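PDB 4NT1: accelerated cell death 11 from Arabidopsis thaliana, which moves ceramide-1-phosphate and phytoceramide-1-phosphate selectively between membranes, but transports neither ceramide nor galactosylceramide. Local coordinates for residues A[12-17]-A[181-186]; A[90-93]-A[98-101]; A[197-200]-A[204-207]. All coordinates share one frame; numbering follows the deposited sequence.

Contact 1: residues A[12-17]-A[181-186]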
ATOM      1  N   ARG A  12      14.362  -3.848   2.639  1.00 22.54           N
ATOM      2  CA  ARG A  12      14.757  -3.654   4.028  1.00 25.12           C
ATOM      3  C   ARG A  12      14.390  -2.240   4.496  1.00 23.82           C
ATOM      4  O   ARG A  12      14.017  -2.042   5.647  1.00 21.94           O
ATOM      5  CB  ARG A  12      16.256  -3.928   4.199  1.00 29.17           C
ATOM      6  CG  ARG A  12      16.670  -5.284   3.627  1.00 28.08           C
ATOM      7  CD  ARG A  12      18.089  -5.707   4.014  1.00 36.18           C
ATOM      8  NE  ARG A  12      18.437  -6.967   3.355  1.00 36.00           N
ATOM      9  CZ  ARG A  12      19.508  -7.704   3.631  1.00 42.61           C
ATOM     10  NH1 ARG A  12      20.367  -7.323   4.572  1.00 40.48           N
ATOM     11  NH2 ARG A  12      19.717  -8.832   2.963  1.00 38.94           N
ATOM     12  N   LYS A  13      14.472  -1.265   3.596  1.00 19.24           N
ATOM     13  CA  LYS A  13      14.020   0.089   3.922  1.00 19.26           C
ATOM     14  C   LYS A  13      12.511   0.073   4.157  1.00 19.89           C
ATOM     15  O   LYS A  13      12.000   0.727   5.070  1.00 19.06           O
ATOM     16  CB  LYS A  13      14.368   1.062   2.795  1.00 24.29           C
ATOM     17  CG  LYS A  13      15.874   1.267   2.622  1.00 27.61           C
ATOM     18  CD  LYS A  13      16.165   2.152   1.426  1.00 45.55           C
ATOM     19  CE  LYS A  13      15.474   3.496   1.562  1.00 42.82           C
ATOM     20  NZ  LYS A  13      15.598   4.329   0.331  1.00 49.23           N
ATOM     21  N   ILE A  14      11.802  -0.679   3.324  1.00 18.77           N
ATOM     22  CA  ILE A  14      10.366  -0.852   3.509  1.00 18.51           C
ATOM     23  C   ILE A  14      10.031  -1.524   4.843  1.00 20.08           C
ATOM     24  O   ILE A  14       9.180  -1.042   5.589  1.00 17.95           O
ATOM     25  CB  ILE A  14       9.751  -1.652   2.360  1.00 18.14           C
ATOM     26  CG1 ILE A  14       9.689  -0.779   1.104  1.00 17.62           C
ATOM     27  CG2 ILE A  14       8.365  -2.142   2.748  1.00 19.58           C
ATOM     28  CD1 ILE A  14       9.387  -1.579  -0.181  1.00 22.51           C
ATOM     29  N   SER A  15      10.691  -2.635   5.158  1.00 20.01           N
ATOM     30  CA  SER A  15      10.349  -3.333   6.400  1.00 20.39           C
ATOM     31  C   SER A  15      10.684  -2.487   7.636  1.00 23.35           C
ATOM     32  O   SER A  15       9.945  -2.499   8.624  1.00 20.54           O
ATOM     33  CB  SER A  15      11.008  -4.722   6.472  1.00 19.38           C
ATOM     34  OG  SER A  15      12.413  -4.620   6.607  1.00 21.55           O
ATOM     35  N   ALA A  16      11.782  -1.737   7.574  1.00 20.57           N
ATOM     36  CA  ALA A  16      12.179  -0.897   8.702  1.00 21.35           C
ATOM     37  C   ALA A  16      11.167   0.223   8.931  1.00 20.28           C
ATOM     38  O   ALA A  16      10.795   0.508  10.069  1.00 18.84           O
ATOM     39  CB  ALA A  16      13.570  -0.304   8.471  1.00 23.19           C
ATOM     40  N   ALA A  17      10.733   0.860   7.844  1.00 19.66           N
ATOM     41  CA  ALA A  17       9.813   1.985   7.953  1.00 18.99           C
ATOM     42  C   ALA A  17       8.472   1.527   8.511  1.00 18.08           C
ATOM     43  O   ALA A  17       7.875   2.196   9.360  1.00 19.11           O
ATOM     44  CB  ALA A  17       9.634   2.666   6.591  1.00 19.27           C
ATOM     45  N   GLN A 181       7.663 -10.956   4.926  1.00 20.82           N
ATOM     46  CA  GLN A 181       6.858 -11.330   6.079  1.00 20.89           C
ATOM     47  C   GLN A 181       6.851 -10.213   7.126  1.00 20.36           C
ATOM     48  O   GLN A 181       5.864 -10.008   7.825  1.00 22.47           O
ATOM     49  CB  GLN A 181       7.379 -12.624   6.704  1.00 25.70           C
ATOM     50  CG  GLN A 181       6.517 -13.094   7.866  1.00 26.65           C
ATOM     51  CD  GLN A 181       5.136 -13.498   7.416  1.00 27.28           C
ATOM     52  OE1 GLN A 181       4.135 -12.891   7.804  1.00 30.27           O
ATOM     53  NE2 GLN A 181       5.069 -14.536   6.589  1.00 25.76           N
ATOM     54  N   SER A 182       7.963  -9.503   7.247  1.00 18.31           N
ATOM     55  CA  SER A 182       8.022  -8.396   8.189  1.00 19.24           C
ATOM     56  C   SER A 182       7.030  -7.318   7.773  1.00 21.61           C
ATOM     57  O   SER A 182       6.247  -6.837   8.595  1.00 18.66           O
ATOM     58  CB  SER A 182       9.418  -7.791   8.250  1.00 23.25           C
ATOM     59  OG  SER A 182       9.461  -6.770   9.240  1.00 22.18           O
ATOM     60  N   TYR A 183       7.062  -6.949   6.491  1.00 19.54           N
ATOM     61  CA  TYR A 183       6.102  -5.968   5.977  1.00 18.05           C
ATOM     62  C   TYR A 183       4.671  -6.432   6.210  1.00 21.90           C
ATOM     63  O   TYR A 183       3.795  -5.636   6.573  1.00 18.46           O
ATOM     64  CB  TYR A 183       6.298  -5.691   4.482  1.00 17.19           C
ATOM     65  CG  TYR A 183       5.201  -4.788   3.954  1.00 17.02           C
ATOM     66  CD1 TYR A 183       5.269  -3.408   4.135  1.00 20.21           C
ATOM     67  CD2 TYR A 183       4.077  -5.313   3.335  1.00 17.82           C
ATOM     68  CE1 TYR A 183       4.255  -2.575   3.685  1.00 19.52           C
ATOM     69  CE2 TYR A 183       3.065  -4.490   2.875  1.00 18.73           C
ATOM     70  CZ  TYR A 183       3.158  -3.121   3.059  1.00 20.78           C
ATOM     71  OH  TYR A 183       2.149  -2.294   2.600  1.00 19.48           O
ATOM     72  N   VAL A 184       4.427  -7.719   5.981  1.00 19.22           N
ATOM     73  CA  VAL A 184       3.090  -8.254   6.187  1.00 20.03           C
ATOM     74  C   VAL A 184       2.671  -8.084   7.643  1.00 22.76           C
ATOM     75  O   VAL A 184       1.548  -7.652   7.925  1.00 23.46           O
ATOM     76  CB  VAL A 184       2.985  -9.729   5.785  1.00 20.41           C
ATOM     77  CG1 VAL A 184       1.678 -10.316   6.314  1.00 23.35           C
ATOM     78  CG2 VAL A 184       3.079  -9.863   4.271  1.00 21.15           C
ATOM     79  N   ASN A 185       3.574  -8.411   8.564  1.00 18.98           N
ATOM     80  CA  ASN A 185       3.269  -8.312   9.997  1.00 23.27           C
ATOM     81  C   ASN A 185       3.094  -6.887  10.504  1.00 24.32           C
ATOM     82  O   ASN A 185       2.310  -6.641  11.422  1.00 21.08           O
ATOM     83  CB  ASN A 185       4.342  -9.008  10.828  1.00 23.33           C
ATOM     84  CG  ASN A 185       4.359 -10.498  10.598  1.00 25.71           C
ATOM     85  OD1 ASN A 185       3.374 -11.066  10.133  1.00 25.86           O
ATOM     86  ND2 ASN A 185       5.469 -11.138  10.930  1.00 32.22           N
ATOM     87  N   SER A 186       3.839  -5.955   9.925  1.00 21.63           N
ATOM     88  CA  SER A 186       3.759  -4.565  10.357  1.00 18.09           C
ATOM     89  C   SER A 186       2.577  -3.847   9.713  1.00 21.93           C
ATOM     90  O   SER A 186       1.864  -3.077  10.369  1.00 20.78           O
ATOM     91  CB  SER A 186       5.054  -3.824  10.028  1.00 18.86           C
ATOM     92  OG  SER A 186       6.126  -4.313  10.817  1.00 22.25           O
TER
HETATM   93  O   HOH W   1       8.058  -4.423   8.823  1.00 21.28           O
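Ile14 and Tyr183 supply the apolar half of this contact, their side chains crossing at a slant. The branch methyl CG2 of Ile14 comes to 3.6 Å from CD1 of Tyr183, at an angle that places it neither squarely over the ring nor squarely at its rim. The Tyr183 ring is set there by a first torsion that leaves CG anti to the backbone N (chi1 174°), and by a second that stands the ring nearly perpendicular to its stem (chi2 81°). Its hydroxyl goes on to Leu109 O, a hydrogen bond that ties the far end of the ring to a third helix.

The other half involves Ser15 and Ser182. The helices run close here, with 5.0 Å between CA of Ser15 and CA of Tyr183, an approach consistent with the small side chains of the two serines. The Ser15 CB methylene lies 3.8 Å from Ser182 OG, while its own hydroxyl turns to His179 ND1. A water completes the join. It donates to Ser15 O at 2.7 Å, and it is hydrogen-bonded to Ser182 OG at 2.8 Å and to Ser186 OG, also at 2.8 Å. Ser182 and Ser186 stand one helical turn apart, and both hydroxyls reach this one molecule. No direct hydrogen bond links the two segments, and the water bridges them by way of Ser15 O and the two hydroxyls.

The pair belongs to the all-helical GLTP fold and lies away from the lipid-binding residues. Helix 34-51 covers Ile14 through Leu43. Helix 98-121 packs against Tyr183 through Val112 and Phe116, and Phe18, farther along helix 10-25, meets the Tyr183 ring edge-to-face.

Contact 2: residues A[90-93]-A[98-101]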
ATOM      1  N   ASP A  90     -16.538  19.116   6.223  1.00 24.59           N
ATOM      2  CA  ASP A  90     -17.443  18.262   5.457  1.00 28.14           C
ATOM      3  C   ASP A  90     -16.952  18.031   4.031  1.00 28.96           C
ATOM      4  O   ASP A  90     -17.736  18.093   3.087  1.00 30.46           O
ATOM      5  CB  ASP A  90     -18.856  18.862   5.442  1.00 30.98           C
ATOM      6  CG  ASP A  90     -19.942  17.811   5.269  1.00 37.34           C
ATOM      7  OD1 ASP A  90     -19.649  16.604   5.408  1.00 33.62           O
ATOM      8  OD2 ASP A  90     -21.103  18.195   5.007  1.00 38.53           O
ATOM      9  N   CYS A  91     -15.658  17.752   3.876  1.00 22.54           N
ATOM     10  CA  CYS A  91     -15.068  17.562   2.553  1.00 21.51           C
ATOM     11  C   CYS A  91     -14.374  16.206   2.407  1.00 23.84           C
ATOM     12  O   CYS A  91     -13.499  16.034   1.560  1.00 24.80           O
ATOM     13  CB  CYS A  91     -14.076  18.688   2.244  1.00 25.47           C
ATOM     14  SG  CYS A  91     -12.641  18.747   3.344  1.00 29.02           S
ATOM     15  N   VAL A  92     -14.770  15.243   3.230  1.00 21.38           N
ATOM     16  CA  VAL A  92     -14.128  13.928   3.227  1.00 20.50           C
ATOM     17  C   VAL A  92     -14.020  13.304   1.832  1.00 23.03           C
ATOM     18  O   VAL A  92     -12.949  12.856   1.424  1.00 22.63           O
ATOM     19  CB  VAL A  92     -14.847  12.969   4.197  1.00 21.34           C
ATOM     20  CG1 VAL A  92     -14.318  11.547   4.048  1.00 19.66           C
ATOM     21  CG2 VAL A  92     -14.686  13.469   5.632  1.00 23.71           C
ATOM     22  N   ARG A  93     -15.123  13.302   1.094  1.00 24.97           N
ATOM     23  CA  ARG A  93     -15.156  12.605  -0.185  1.00 27.72           C
ATOM     24  C   ARG A  93     -14.847  13.493  -1.385  1.00 25.66           C
ATOM     25  O   ARG A  93     -14.897  13.038  -2.534  1.00 25.72           O
ATOM     26  CB  ARG A  93     -16.498  11.903  -0.371  1.00 27.28           C
ATOM     27  CG  ARG A  93     -16.795  10.903   0.728  1.00 24.17           C
ATOM     28  CD  ARG A  93     -17.827   9.896   0.277  1.00 25.68           C
ATOM     29  NE  ARG A  93     -18.194   8.975   1.349  1.00 26.00           N
ATOM     30  CZ  ARG A  93     -19.081   7.992   1.211  1.00 29.84           C
ATOM     31  NH1 ARG A  93     -19.675   7.794   0.041  1.00 28.68           N
ATOM     32  NH2 ARG A  93     -19.359   7.195   2.236  1.00 29.51           N
ATOM     33  N   HIS A  98      -7.365  15.272   1.688  1.00 20.74           N
ATOM     34  CA  HIS A  98      -6.362  14.465   2.371  1.00 18.01           C
ATOM     35  C   HIS A  98      -6.913  13.082   2.716  1.00 21.25           C
ATOM     36  O   HIS A  98      -6.222  12.072   2.566  1.00 20.32           O
ATOM     37  CB  HIS A  98      -5.911  15.181   3.646  1.00 21.66           C
ATOM     38  CG  HIS A  98      -5.214  16.480   3.390  1.00 20.06           C
ATOM     39  ND1 HIS A  98      -5.432  17.603   4.154  1.00 23.85           N
ATOM     40  CD2 HIS A  98      -4.297  16.833   2.455  1.00 19.26           C
ATOM     41  CE1 HIS A  98      -4.677  18.594   3.708  1.00 23.00           C
ATOM     42  NE2 HIS A  98      -3.981  18.152   2.677  1.00 21.86           N
ATOM     43  N   THR A  99      -8.161  13.049   3.170  1.00 19.23           N
ATOM     44  CA  THR A  99      -8.773  11.823   3.656  1.00 19.23           C
ATOM     45  C   THR A  99      -9.111  10.883   2.501  1.00 21.33           C
ATOM     46  O   THR A  99      -8.933   9.668   2.603  1.00 19.91           O
ATOM     47  CB  THR A  99     -10.017  12.124   4.483  1.00 21.96           C
ATOM     48  OG1 THR A  99      -9.635  12.872   5.643  1.00 20.89           O
ATOM     49  CG2 THR A  99     -10.696  10.838   4.918  1.00 23.22           C
ATOM     50  N   ARG A 100      -9.575  11.451   1.394  1.00 17.54           N
ATOM     51  CA  ARG A 100      -9.796  10.656   0.185  1.00 19.54           C
ATOM     52  C   ARG A 100      -8.485  10.035  -0.296  1.00 20.48           C
ATOM     53  O   ARG A 100      -8.435   8.850  -0.646  1.00 21.54           O
ATOM     54  CB  ARG A 100     -10.421  11.519  -0.919  1.00 24.81           C
ATOM     55  CG  ARG A 100     -10.645  10.787  -2.240  1.00 28.36           C
ATOM     56  CD  ARG A 100     -11.497  11.633  -3.194  1.00 27.65           C
ATOM     57  NE  ARG A 100     -11.703  10.965  -4.475  1.00 38.51           N
ATOM     58  CZ  ARG A 100     -12.822  10.341  -4.821  1.00 45.45           C
ATOM     59  NH1 ARG A 100     -13.856  10.305  -3.986  1.00 45.44           N
ATOM     60  NH2 ARG A 100     -12.910   9.760  -6.007  1.00 56.00           N
ATOM     61  N   ASN A 101      -7.423  10.832  -0.320  1.00 19.55           N
ATOM     62  CA  ASN A 101      -6.136  10.314  -0.759  1.00 19.36           C
ATOM     63  C   ASN A 101      -5.604   9.264   0.204  1.00 19.32           C
ATOM     64  O   ASN A 101      -5.037   8.261  -0.221  1.00 17.56           O
ATOM     65  CB  ASN A 101      -5.151  11.447  -1.015  1.00 21.77           C
ATOM     66  CG  ASN A 101      -5.541  12.262  -2.234  1.00 23.81           C
ATOM     67  OD1 ASN A 101      -6.274  11.777  -3.093  1.00 34.67           O
ATOM     68  ND2 ASN A 101      -5.064  13.484  -2.314  1.00 27.52           N
TER
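Arg100 reaches from the first turn of helix 98-121 along the backbone of Val92 and Arg93. Its CB lies 3.7 Å from Val92 O. From there CG stands anti to the backbone N (chi1 178°) and the chain stays extended as far as NE, which carries CD to 3.7 Å from Arg93 O. Beyond NE the guanidinium swings out of the line of the chain (chi4 102°), bringing CZ within 4.1 Å of that same oxygen. The tip makes the polar contact: NH1 donates to Arg93 O over 3.3 Å. With an N-H...O angle of 124° this bond is weak, and the oxygen sits obliquely to the guanidinium plane. NH2 points on to Arg104, another arginine of the lipid-binding site.

One residue earlier on the helix, Thr99 CG2 meets Val92 CG1 at 3.8 Å, and Thr99 OG1 is hydrogen-bonded to Asp86 at the end of helix 79-88. That helix closes in a Schellman motif at Asp90. Ser97 OG then joins the loop to the new helix, bonding both Val92 O and Arg100 N. Trp207, the C-terminal residue, packs on Val92 and Arg100 and makes a cation-pi contact with Arg93.

Arg100 and Arg104 both bind the N-acylsphingoid base 1-phosphate, probably through its phosphate. In this lipid-free crystal the bond from NH1 to Arg93 O is weak, while the aliphatic stem packs along the backbone of Val92 and Arg93 and on Trp207. A hold this weak is consistent with a guanidinium that can turn toward a phosphate.

Contact 3: residues A[197-200]-A[204-207]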
ATOM      1  N   LEU A 197      -9.954   4.417  11.612  1.00 22.02           N
ATOM      2  CA  LEU A 197     -10.135   5.871  11.576  1.00 21.61           C
ATOM      3  C   LEU A 197     -11.389   6.230  10.775  1.00 23.98           C
ATOM      4  O   LEU A 197     -12.129   7.150  11.145  1.00 24.12           O
ATOM      5  CB  LEU A 197      -8.925   6.581  10.972  1.00 24.79           C
ATOM      6  CG  LEU A 197      -7.622   6.475  11.759  1.00 24.06           C
ATOM      7  CD1 LEU A 197      -6.555   7.303  11.085  1.00 27.60           C
ATOM      8  CD2 LEU A 197      -7.832   6.927  13.202  1.00 25.64           C
ATOM      9  N   PHE A 198     -11.613   5.512   9.677  1.00 21.37           N
ATOM     10  CA  PHE A 198     -12.776   5.758   8.819  1.00 20.93           C
ATOM     11  C   PHE A 198     -14.052   5.207   9.457  1.00 25.01           C
ATOM     12  O   PHE A 198     -15.062   5.906   9.555  1.00 26.33           O
ATOM     13  CB  PHE A 198     -12.585   5.136   7.422  1.00 20.74           C
ATOM     14  CG  PHE A 198     -11.595   5.869   6.553  1.00 20.88           C
ATOM     15  CD1 PHE A 198     -10.229   5.701   6.739  1.00 20.76           C
ATOM     16  CD2 PHE A 198     -12.036   6.734   5.552  1.00 20.95           C
ATOM     17  CE1 PHE A 198      -9.317   6.375   5.941  1.00 22.88           C
ATOM     18  CE2 PHE A 198     -11.131   7.415   4.750  1.00 19.41           C
ATOM     19  CZ  PHE A 198      -9.766   7.238   4.947  1.00 18.93           C
ATOM     20  N   LEU A 199     -14.001   3.950   9.886  1.00 24.86           N
ATOM     21  CA  LEU A 199     -15.187   3.264  10.386  1.00 24.55           C
ATOM     22  C   LEU A 199     -15.719   3.830  11.699  1.00 25.97           C
ATOM     23  O   LEU A 199     -16.930   3.844  11.924  1.00 26.46           O
ATOM     24  CB  LEU A 199     -14.917   1.763  10.535  1.00 25.94           C
ATOM     25  CG  LEU A 199     -14.502   1.060   9.244  1.00 27.00           C
ATOM     26  CD1 LEU A 199     -14.056  -0.368   9.532  1.00 25.54           C
ATOM     27  CD2 LEU A 199     -15.628   1.091   8.239  1.00 28.96           C
ATOM     28  N   SER A 200     -14.818   4.298  12.556  1.00 25.40           N
ATOM     29  CA  SER A 200     -15.201   4.855  13.853  1.00 26.00           C
ATOM     30  C   SER A 200     -15.855   6.225  13.702  1.00 31.27           C
ATOM     31  O   SER A 200     -16.503   6.723  14.627  1.00 34.56           O
ATOM     32  CB  SER A 200     -13.985   4.955  14.781  1.00 32.04           C
ATOM     33  OG  SER A 200     -13.049   5.915  14.312  1.00 27.91           O
ATOM     34  N   GLY A 204     -17.208   5.195   6.059  1.00 25.35           N
ATOM     35  CA  GLY A 204     -17.150   4.155   5.051  1.00 25.23           C
ATOM     36  C   GLY A 204     -15.747   4.025   4.490  1.00 24.60           C
ATOM     37  O   GLY A 204     -14.938   4.941   4.650  1.00 23.37           O
ATOM     38  N   ILE A 205     -15.454   2.902   3.829  1.00 21.31           N
ATOM     39  CA  ILE A 205     -14.149   2.717   3.199  1.00 21.84           C
ATOM     40  C   ILE A 205     -14.253   2.205   1.768  1.00 27.83           C
ATOM     41  O   ILE A 205     -13.247   1.865   1.151  1.00 25.67           O
ATOM     42  CB  ILE A 205     -13.249   1.753   4.014  1.00 25.15           C
ATOM     43  CG1 ILE A 205     -13.870   0.351   4.062  1.00 26.97           C
ATOM     44  CG2 ILE A 205     -13.002   2.304   5.406  1.00 26.29           C
ATOM     45  CD1 ILE A 205     -13.008  -0.677   4.790  1.00 27.64           C
ATOM     46  N   ASP A 206     -15.465   2.165   1.228  1.00 26.79           N
ATOM     47  CA  ASP A 206     -15.657   1.545  -0.080  1.00 28.60           C
ATOM     48  C   ASP A 206     -15.897   2.559  -1.206  1.00 31.55           C
ATOM     49  O   ASP A 206     -16.269   2.190  -2.322  1.00 32.03           O
ATOM     50  CB  ASP A 206     -16.768   0.480   0.001  1.00 32.97           C
ATOM     51  CG  ASP A 206     -16.393  -0.695   0.913  1.00 42.60           C
ATOM     52  OD1 ASP A 206     -15.259  -1.215   0.796  1.00 40.35           O
ATOM     53  OD2 ASP A 206     -17.228  -1.088   1.755  1.00 46.65           O
ATOM     54  N   TRP A 207     -15.648   3.834  -0.913  1.00 29.75           N
ATOM     55  CA  TRP A 207     -15.888   4.907  -1.883  1.00 29.63           C
ATOM     56  C   TRP A 207     -14.615   5.397  -2.571  1.00 36.50           C
ATOM     57  O   TRP A 207     -14.680   6.197  -3.511  1.00 36.55           O
ATOM     58  CB  TRP A 207     -16.621   6.091  -1.232  1.00 28.70           C
ATOM     59  CG  TRP A 207     -16.010   6.552   0.065  1.00 26.93           C
ATOM     60  CD1 TRP A 207     -16.298   6.084   1.309  1.00 25.77           C
ATOM     61  CD2 TRP A 207     -15.014   7.573   0.240  1.00 26.07           C
ATOM     62  NE1 TRP A 207     -15.548   6.743   2.250  1.00 25.94           N
ATOM     63  CE2 TRP A 207     -14.750   7.662   1.621  1.00 23.77           C
ATOM     64  CE3 TRP A 207     -14.328   8.424  -0.634  1.00 25.17           C
ATOM     65  CZ2 TRP A 207     -13.829   8.569   2.153  1.00 24.75           C
ATOM     66  CZ3 TRP A 207     -13.406   9.316  -0.110  1.00 23.35           C
ATOM     67  CH2 TRP A 207     -13.169   9.388   1.275  1.00 22.48           C
ATOM     68  OXT TRP A 207     -13.497   5.029  -2.203  1.00 28.72           O
TER
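The carbonyl oxygen of Gly204 is met by two aromatic side chains, Phe198 across the contact and Trp207 from its own segment. Trp207 NE1 donates to it over 3.1 Å, a weak bond because the N-H...O angle is only 137°; the same N-H also reaches Leu203 O weakly. Phe198 CD2 approaches the oxygen to 3.5 Å, along a line almost at right angles to that of the indole nitrogen. Gly204 has a positive phi, a backbone setting that favours glycine.

Phe198 is the hub of the apolar packing. Its CB lies 3.5 Å from Ile205 CG2. At the other end of the residue, CE2 is 3.9 Å from Trp207 CZ2. That indole atom stands at the edge of the phenyl ring, near its plane, and the two aromatic side chains cross at about a right angle. Ile205 CG2 has a second partner in Leu199 CD2, 4.0 Å away. The torsion that puts Ile205 CG1 between the backbone N and the carbonyl carbon (chi1 63°) leaves CG2 as the branch facing the helix end. Phe198 also packs on Thr99 and Leu103 of helix 98-121 and on Met83 of helix 79-88, so Phe198 sits where helices 173-199, 98-121 and 79-88 meet, with the tail packed against it.

The terminal carboxylate of Trp207 forms salt bridges through OXT with Arg104 and Arg107, and Arg107 also bonds Ile205 O. Since Arg104 is one of the residues that bind the phosphorylated lipid, the carboxylate probably offsets part of the positive charge beside the lipid headgroup site.

Overall arrangement
From the N terminus, contact 1 opens on helix 10-25 and closes only at 181-186, so its loop takes in most of the helical fold. Contact 2 is nested inside that loop, a short closure at the turn from helix 79-88 into helix 98-121. Contact 3 follows both in series, where the tail folds back on the end of helix 173-199. That helix serves contacts 1 and 3, whose centres are about 25 Å apart. Contacts 2 and 3 touch, and join the C terminus to the lipid headgroup site. Contact 1 lies across the chain's centre from contact 2.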